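Local coordinates for Lmo2446 protein (Listeria monocytogenes serovar 1/2a, PDB 5I0D) that is a multidomain protein of the glycosyl hydrolase family 31 type, with a TIM-barrel domain and a calcium-bearing carbohydrate binding module near its C-terminus, at residues Y941-G946 with I1054-V1059; D912-L917 with T961-V966. All blocks are in the same frame, centred on the assembly; numbering follows the deposited sequence.

Contact 1 supplies five of the seven ligand atoms of one calcium ion and segment 961-966 of contact 2 the other two, with 912-917 behind them; the contact centres are about 9 Å apart. Along the chain the segments alternate: 912-917 comes first, then 941-946, then 961-966, and 1054-1059 last. Contact 1 joins the start of the family 6 carbohydrate binding module to its final strand, while contact 2 brings the hairpin turn between strands 908-912 and 917-922 against a loop of that module. Strands 1054-1062 and 965-968 are neighbours in one antiparallel sheet. One alpha-D-glucopyranose touches both contacts, so the calcium-bound loops also border a sugar pocket.

Contact 1: residues Y941-G946 with I1054-V1059; sequences YEAEFG and INFDHV. With CA (calcium ion), chain S; GLC (alpha-D-glucopyranose), chain D; GLC (alpha-D-glucopyranose), chain C.
Glu942, Glu944 and Asp1057 converge on the calcium ion. Glu942 gives one oxygen, OE1, at 2.3 Å. In Glu944, CG sits between the backbone N and the carbonyl carbon (chi1 58°), and the bend at chi2 (-92°) folds the carboxylate back so that both oxygens bind. Asp1057 binds through OD1 and through its backbone O at 2.4 Å; its OD2 forms a salt bridge with Arg994. Thr961 and Gly964 supply the remaining ligands, and the cation probably offsets the gathered acidic charge.

Asp1057 O also accepts from Ala943 N at 3.3 Å, the donor well above the carbonyl plane. Tyr941 and Val1059 form an antiparallel hydrogen-bonded pair: Tyr941 N reaches Val1059 O at 2.8 Å, and Val1059 N returns to Tyr941 O at 3.0 Å. Glu942 faces His1058 in the following non-hydrogen-bonded pair, carboxylate and imidazole planes 81° apart; Asn916 ND2 hydrogen-bonds Glu942 OE2, and Thr961 OG1 hydrogen-bonds His1058 ND1.

The methyl of Ala943 sits over one face of the Phe1056 ring in a CH-pi contact, CB 4.1 Å from the centroid. Farther along the strand, Asn1055 grips a second alpha-D-glucopyranose, OD1 accepting from O4 and ND2 donating to O3. Calcium thus ties the module's entry strand to its last, 1054-1062; strand 975-981 packs on Tyr941, Ala943 and Val1059, while 987-996 pairs with 1054-1062, Asp1057 and His1058 forming a classic beta bulge opposite Arg994.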
loop_
_atom_site.group_PDB
_atom_site.type_symbol
_atom_site.label_atom_id
_atom_site.label_comp_id
_atom_site.label_asym_id
_atom_site.label_seq_id
_atom_site.Cartn_x
_atom_site.Cartn_y
_atom_site.Cartn_z
ATOM N N TYR A 941 18.556 -22.132 22.498
ATOM C CA TYR A 941 17.847 -21.080 23.171
ATOM C C TYR A 941 18.845 -20.410 24.114
ATOM O O TYR A 941 19.220 -20.981 25.139
ATOM C CB TYR A 941 16.677 -21.667 23.963
ATOM C CG TYR A 941 15.555 -22.126 23.075
ATOM C CD1 TYR A 941 15.555 -23.401 22.500
ATOM C CD2 TYR A 941 14.482 -21.280 22.805
ATOM C CE1 TYR A 941 14.521 -23.814 21.663
ATOM C CE2 TYR A 941 13.444 -21.679 21.991
ATOM C CZ TYR A 941 13.470 -22.926 21.410
ATOM O OH TYR A 941 12.387 -23.277 20.648
ATOM N N GLU A 942 19.305 -19.217 23.737
ATOM C CA GLU A 942 20.328 -18.524 24.536
ATOM C C GLU A 942 19.768 -18.049 25.879
ATOM O O GLU A 942 18.723 -17.411 25.930
ATOM C CB GLU A 942 20.906 -17.339 23.771
ATOM C CG GLU A 942 21.619 -17.700 22.476
ATOM C CD GLU A 942 22.777 -18.659 22.679
ATOM O OE1 GLU A 942 23.321 -18.688 23.795
ATOM O OE2 GLU A 942 23.151 -19.380 21.724
ATOM N N ALA A 943 20.468 -18.368 26.972
ATOM C CA ALA A 943 20.044 -17.938 28.303
ATOM C C ALA A 943 19.941 -16.421 28.395
ATOM O O ALA A 943 19.031 -15.869 29.030
ATOM C CB ALA A 943 21.033 -18.445 29.357
ATOM N N GLU A 944 20.893 -15.762 27.754
ATOM C CA GLU A 944 20.949 -14.309 27.668
ATOM C C GLU A 944 19.710 -13.677 26.982
ATOM O O GLU A 944 19.417 -12.511 27.209
ATOM C CB GLU A 944 22.290 -13.846 27.028
ATOM C CG GLU A 944 22.653 -14.350 25.603
ATOM C CD GLU A 944 23.499 -15.663 25.484
ATOM O OE1 GLU A 944 23.314 -16.496 26.369
ATOM O OE2 GLU A 944 24.193 -15.701 24.439
ATOM N N PHE A 945 18.992 -14.437 26.154
ATOM C CA PHE A 945 17.734 -13.964 25.542
ATOM C C PHE A 945 16.473 -14.422 26.293
ATOM O O PHE A 945 15.346 -14.160 25.841
ATOM C CB PHE A 945 17.623 -14.440 24.092
ATOM C CG PHE A 945 18.756 -14.010 23.189
ATOM C CD1 PHE A 945 19.505 -12.857 23.423
ATOM C CD2 PHE A 945 19.062 -14.775 22.074
ATOM C CE1 PHE A 945 20.548 -12.507 22.561
ATOM C CE2 PHE A 945 20.083 -14.416 21.199
ATOM C CZ PHE A 945 20.820 -13.287 21.439
ATOM N N GLY A 946 16.649 -15.107 27.421
ATOM C CA GLY A 946 15.533 -15.559 28.221
ATOM C C GLY A 946 14.903 -14.430 29.010
ATOM O O GLY A 946 15.422 -13.300 29.063
ATOM N N ILE A 1054 27.080 -20.629 38.772
ATOM C CA ILE A 1054 27.373 -21.073 37.421
ATOM C C ILE A 1054 27.321 -19.894 36.465
ATOM O O ILE A 1054 26.804 -18.822 36.792
ATOM C CB ILE A 1054 26.396 -22.164 36.920
ATOM C CG1 ILE A 1054 24.987 -21.608 36.677
ATOM C CG2 ILE A 1054 26.350 -23.335 37.893
ATOM C CD1 ILE A 1054 24.021 -22.632 36.096
ATOM N N ASN A 1055 27.870 -20.115 35.283
ATOM C CA ASN A 1055 27.574 -19.278 34.136
ATOM C C ASN A 1055 26.746 -20.123 33.206
ATOM O O ASN A 1055 27.146 -21.241 32.895
ATOM C CB ASN A 1055 28.864 -18.820 33.479
ATOM C CG ASN A 1055 29.615 -17.826 34.342
ATOM O OD1 ASN A 1055 29.040 -17.210 35.243
ATOM N ND2 ASN A 1055 30.905 -17.668 34.077
ATOM N N PHE A 1056 25.603 -19.600 32.763
ATOM C CA PHE A 1056 24.580 -20.383 32.037
ATOM C C PHE A 1056 24.546 -19.873 30.596
ATOM O O PHE A 1056 24.156 -18.744 30.345
ATOM C CB PHE A 1056 23.249 -20.189 32.764
ATOM C CG PHE A 1056 22.068 -20.979 32.222
ATOM C CD1 PHE A 1056 22.195 -22.018 31.288
ATOM C CD2 PHE A 1056 20.799 -20.710 32.725
ATOM C CE1 PHE A 1056 21.066 -22.707 30.841
ATOM C CE2 PHE A 1056 19.678 -21.417 32.300
ATOM C CZ PHE A 1056 19.812 -22.412 31.351
ATOM N N ASP A 1057 24.968 -20.713 29.660
ATOM C CA ASP A 1057 25.169 -20.274 28.285
ATOM C C ASP A 1057 23.909 -20.340 27.419
ATOM O O ASP A 1057 23.575 -19.351 26.704
ATOM C CB ASP A 1057 26.288 -21.088 27.630
ATOM C CG ASP A 1057 26.562 -20.652 26.211
ATOM O OD1 ASP A 1057 26.170 -19.514 25.858
ATOM O OD2 ASP A 1057 27.143 -21.458 25.457
ATOM N N HIS A 1058 23.284 -21.531 27.453
ATOM C CA HIS A 1058 22.127 -21.869 26.615
ATOM C C HIS A 1058 21.501 -23.200 26.993
ATOM O O HIS A 1058 22.100 -23.990 27.739
ATOM C CB HIS A 1058 22.485 -21.873 25.096
ATOM C CG HIS A 1058 23.367 -23.006 24.633
ATOM N ND1 HIS A 1058 24.474 -22.795 23.845
ATOM C CD2 HIS A 1058 23.268 -24.353 24.769
ATOM C CE1 HIS A 1058 25.044 -23.947 23.551
ATOM N NE2 HIS A 1058 24.334 -24.913 24.101
ATOM N N VAL A 1059 20.319 -23.452 26.426
ATOM C CA VAL A 1059 19.780 -24.806 26.337
ATOM C C VAL A 1059 19.554 -25.194 24.892
ATOM O O VAL A 1059 19.283 -24.336 24.049
ATOM C CB VAL A 1059 18.488 -25.020 27.173
ATOM C CG1 VAL A 1059 18.731 -24.669 28.627
ATOM C CG2 VAL A 1059 17.304 -24.237 26.660
HETATM CA CA CA S . 24.747 -17.748 25.348
HETATM C C1 GLC D . 33.866 -15.882 38.855
HETATM C C2 GLC D . 33.717 -16.039 37.347
HETATM C C3 GLC D . 32.373 -15.501 36.871
HETATM C C4 GLC D . 31.241 -16.180 37.634
HETATM C C5 GLC D . 31.490 -16.052 39.134
HETATM C C6 GLC D . 30.456 -16.785 39.968
HETATM O O2 GLC D . 34.782 -15.382 36.648
HETATM O O3 GLC D . 32.270 -15.736 35.468
HETATM O O4 GLC D . 29.994 -15.567 37.289
HETATM O O5 GLC D . 32.782 -16.568 39.483
HETATM O O6 GLC D . 30.693 -16.409 41.327
HETATM C C1 GLC C . 20.203 -9.490 25.763
HETATM C C2 GLC C . 21.673 -9.759 25.422
HETATM C C3 GLC C . 22.209 -8.732 24.438
HETATM C C4 GLC C . 21.290 -8.599 23.226
HETATM C C5 GLC C . 19.849 -8.379 23.653
HETATM C C6 GLC C . 18.917 -8.397 22.463
HETATM O O1 GLC C . 20.047 -8.286 26.520
HETATM O O2 GLC C . 22.474 -9.743 26.609
HETATM O O3 GLC C . 23.506 -9.144 23.989
HETATM O O4 GLC C . 21.724 -7.510 22.409
HETATM O O5 GLC C . 19.427 -9.411 24.559
HETATM O O6 GLC C . 17.628 -8.058 22.965
#

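Contact 2: residues D912-L917 with T961-V966; sequences DTVQNL and TGTGFV. With CA (calcium ion), chain S; GLC (alpha-D-glucopyranose), chain C.
Thr913 and Val914, in a turn with helical backbone angles, meet Thr961 and Gly962 main chain to main chain, the alpha carbons of Val914 and Gly962 being 4.0 Å apart. Gly962 N donates to Thr913 O at 2.8 Å in a fairly straight bond (161° at the hydrogen). Beside it run two CA-H...O contacts in opposite senses: Gly962 CA approaches Val914 O at 3.3 Å, and Val914 CA approaches Gly962 O at 3.5 Å. Thr961 O, on the same peptide as Gly962 N, binds the calcium ion, as does Gly964 O.

A water bridges Thr913 OG1, from which it accepts, and Gly962 O, to which it donates. Val914 CG2 lies alongside Gly962 O at 3.7 Å, with CG1 (anti to the backbone N, chi1 171°) at the margin toward Thr963. Asn916 crosses Thr961 at about a right angle, with OD1 3.6 Å from Thr961 CB; through its bond to Glu942, another ligand of the ion, it lets the turn support the metal site from the second shell. Thr963 turns from the hairpin toward an alpha-D-glucopyranose: its OG1, set between the backbone N and the carbonyl carbon (chi1 61°), shares a hydrogen bond with O3 of the sugar at 2.8 Å.

Inside the turn, Asp912 OD1 accepts from Gln915 N in an Asx motif, and Asn916 with Leu917 forms a G1 beta bulge opposite Asp912. The tip of the hairpin of strands 908-912 and 917-922 abuts the loop 961-964, which leads into strand 965-968, neighbour of 953-954 and 1054-1062.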
loop_
_atom_site.group_PDB
_atom_site.type_symbol
_atom_site.label_atom_id
_atom_site.label_comp_id
_atom_site.label_asym_id
_atom_site.label_seq_id
_atom_site.Cartn_x
_atom_site.Cartn_y
_atom_site.Cartn_z
ATOM N N ASP A 912 28.840 -19.919 12.882
ATOM C CA ASP A 912 28.815 -18.588 13.461
ATOM C C ASP A 912 28.189 -18.735 14.845
ATOM O O ASP A 912 26.977 -18.873 14.956
ATOM C CB ASP A 912 27.981 -17.680 12.520
ATOM C CG ASP A 912 27.799 -16.263 13.025
ATOM O OD1 ASP A 912 28.048 -15.974 14.208
ATOM O OD2 ASP A 912 27.353 -15.423 12.203
ATOM N N THR A 913 29.016 -18.677 15.894
ATOM C CA THR A 913 28.552 -18.997 17.261
ATOM C C THR A 913 27.638 -17.907 17.836
ATOM O O THR A 913 26.785 -18.167 18.708
ATOM C CB THR A 913 29.732 -19.237 18.245
ATOM O OG1 THR A 913 30.507 -18.038 18.392
ATOM C CG2 THR A 913 30.634 -20.377 17.765
ATOM N N VAL A 914 27.816 -16.683 17.349
ATOM C CA VAL A 914 27.041 -15.545 17.829
ATOM C C VAL A 914 25.611 -15.637 17.335
ATOM O O VAL A 914 24.688 -15.407 18.108
ATOM C CB VAL A 914 27.700 -14.206 17.412
ATOM C CG1 VAL A 914 26.797 -13.006 17.705
ATOM C CG2 VAL A 914 29.039 -14.065 18.135
ATOM N N GLN A 915 25.446 -15.975 16.056
ATOM C CA GLN A 915 24.136 -16.024 15.391
ATOM C C GLN A 915 23.515 -17.423 15.377
ATOM O O GLN A 915 22.343 -17.587 14.970
ATOM C CB GLN A 915 24.269 -15.552 13.938
ATOM C CG GLN A 915 24.687 -14.087 13.795
ATOM C CD GLN A 915 23.577 -13.109 14.153
ATOM O OE1 GLN A 915 22.392 -13.389 13.966
ATOM N NE2 GLN A 915 23.954 -11.930 14.638
ATOM N N ASN A 916 24.285 -18.417 15.810
ATOM C CA ASN A 916 23.902 -19.812 15.682
ATOM C C ASN A 916 23.485 -20.154 14.258
ATOM O O ASN A 916 22.417 -20.680 14.014
ATOM C CB ASN A 916 22.840 -20.182 16.709
ATOM C CG ASN A 916 23.362 -20.095 18.136
ATOM O OD1 ASN A 916 24.353 -20.722 18.485
ATOM N ND2 ASN A 916 22.663 -19.360 18.968
ATOM N N LEU A 917 24.383 -19.837 13.324
ATOM C CA LEU A 917 24.159 -20.086 11.895
ATOM C C LEU A 917 25.274 -20.958 11.356
ATOM O O LEU A 917 26.433 -20.686 11.594
ATOM C CB LEU A 917 24.119 -18.762 11.100
ATOM C CG LEU A 917 22.957 -17.831 11.418
ATOM C CD1 LEU A 917 23.170 -16.455 10.789
ATOM C CD2 LEU A 917 21.637 -18.455 10.987
ATOM N N THR A 961 27.939 -19.567 23.184
ATOM C CA THR A 961 27.162 -19.235 21.990
ATOM C C THR A 961 26.338 -17.979 22.288
ATOM O O THR A 961 26.142 -17.580 23.458
ATOM C CB THR A 961 26.260 -20.395 21.534
ATOM O OG1 THR A 961 25.301 -20.672 22.548
ATOM C CG2 THR A 961 27.079 -21.660 21.262
ATOM N N GLY A 962 25.856 -17.367 21.206
ATOM C CA GLY A 962 25.112 -16.130 21.296
ATOM C C GLY A 962 26.067 -15.014 21.644
ATOM O O GLY A 962 27.228 -15.044 21.248
ATOM N N THR A 963 25.571 -14.042 22.404
ATOM C CA THR A 963 26.332 -12.845 22.779
ATOM C C THR A 963 26.960 -12.947 24.171
ATOM O O THR A 963 27.699 -12.063 24.576
ATOM C CB THR A 963 25.429 -11.593 22.781
ATOM O OG1 THR A 963 24.375 -11.764 23.742
ATOM C CG2 THR A 963 24.847 -11.347 21.384
ATOM N N GLY A 964 26.659 -14.016 24.897
ATOM C CA GLY A 964 27.217 -14.199 26.234
ATOM C C GLY A 964 26.540 -15.302 27.008
ATOM O O GLY A 964 26.209 -16.339 26.443
ATOM N N PHE A 965 26.343 -15.072 28.305
ATOM C CA PHE A 965 25.756 -16.064 29.200
ATOM C C PHE A 965 25.133 -15.339 30.381
ATOM O O PHE A 965 25.384 -14.144 30.588
ATOM C CB PHE A 965 26.812 -17.058 29.696
ATOM C CG PHE A 965 28.093 -16.408 30.176
ATOM C CD1 PHE A 965 28.226 -15.958 31.494
ATOM C CD2 PHE A 965 29.169 -16.264 29.316
ATOM C CE1 PHE A 965 29.403 -15.382 31.930
ATOM C CE2 PHE A 965 30.347 -15.666 29.740
ATOM C CZ PHE A 965 30.464 -15.223 31.050
ATOM N N VAL A 966 24.315 -16.055 31.148
ATOM C CA VAL A 966 23.793 -15.517 32.390
ATOM C C VAL A 966 24.824 -15.828 33.466
ATOM O O VAL A 966 25.252 -16.986 33.614
ATOM C CB VAL A 966 22.405 -16.081 32.739
ATOM C CG1 VAL A 966 21.999 -15.687 34.156
ATOM C CG2 VAL A 966 21.373 -15.587 31.736
HETATM CA CA CA S . 24.747 -17.748 25.348
HETATM C C1 GLC C . 20.203 -9.490 25.763
HETATM C C2 GLC C . 21.673 -9.759 25.422
HETATM C C3 GLC C . 22.209 -8.732 24.438
HETATM C C4 GLC C . 21.290 -8.599 23.226
HETATM C C5 GLC C . 19.849 -8.379 23.653
HETATM C C6 GLC C . 18.917 -8.397 22.463
HETATM O O1 GLC C . 20.047 -8.286 26.520
HETATM O O2 GLC C . 22.474 -9.743 26.609
HETATM O O3 GLC C . 23.506 -9.144 23.989
HETATM O O4 GLC C . 21.724 -7.510 22.409
HETATM O O5 GLC C . 19.427 -9.411 24.559
HETATM O O6 GLC C . 17.628 -8.058 22.965
HETATM O O HOH W 1 29.367 -16.645 20.585
#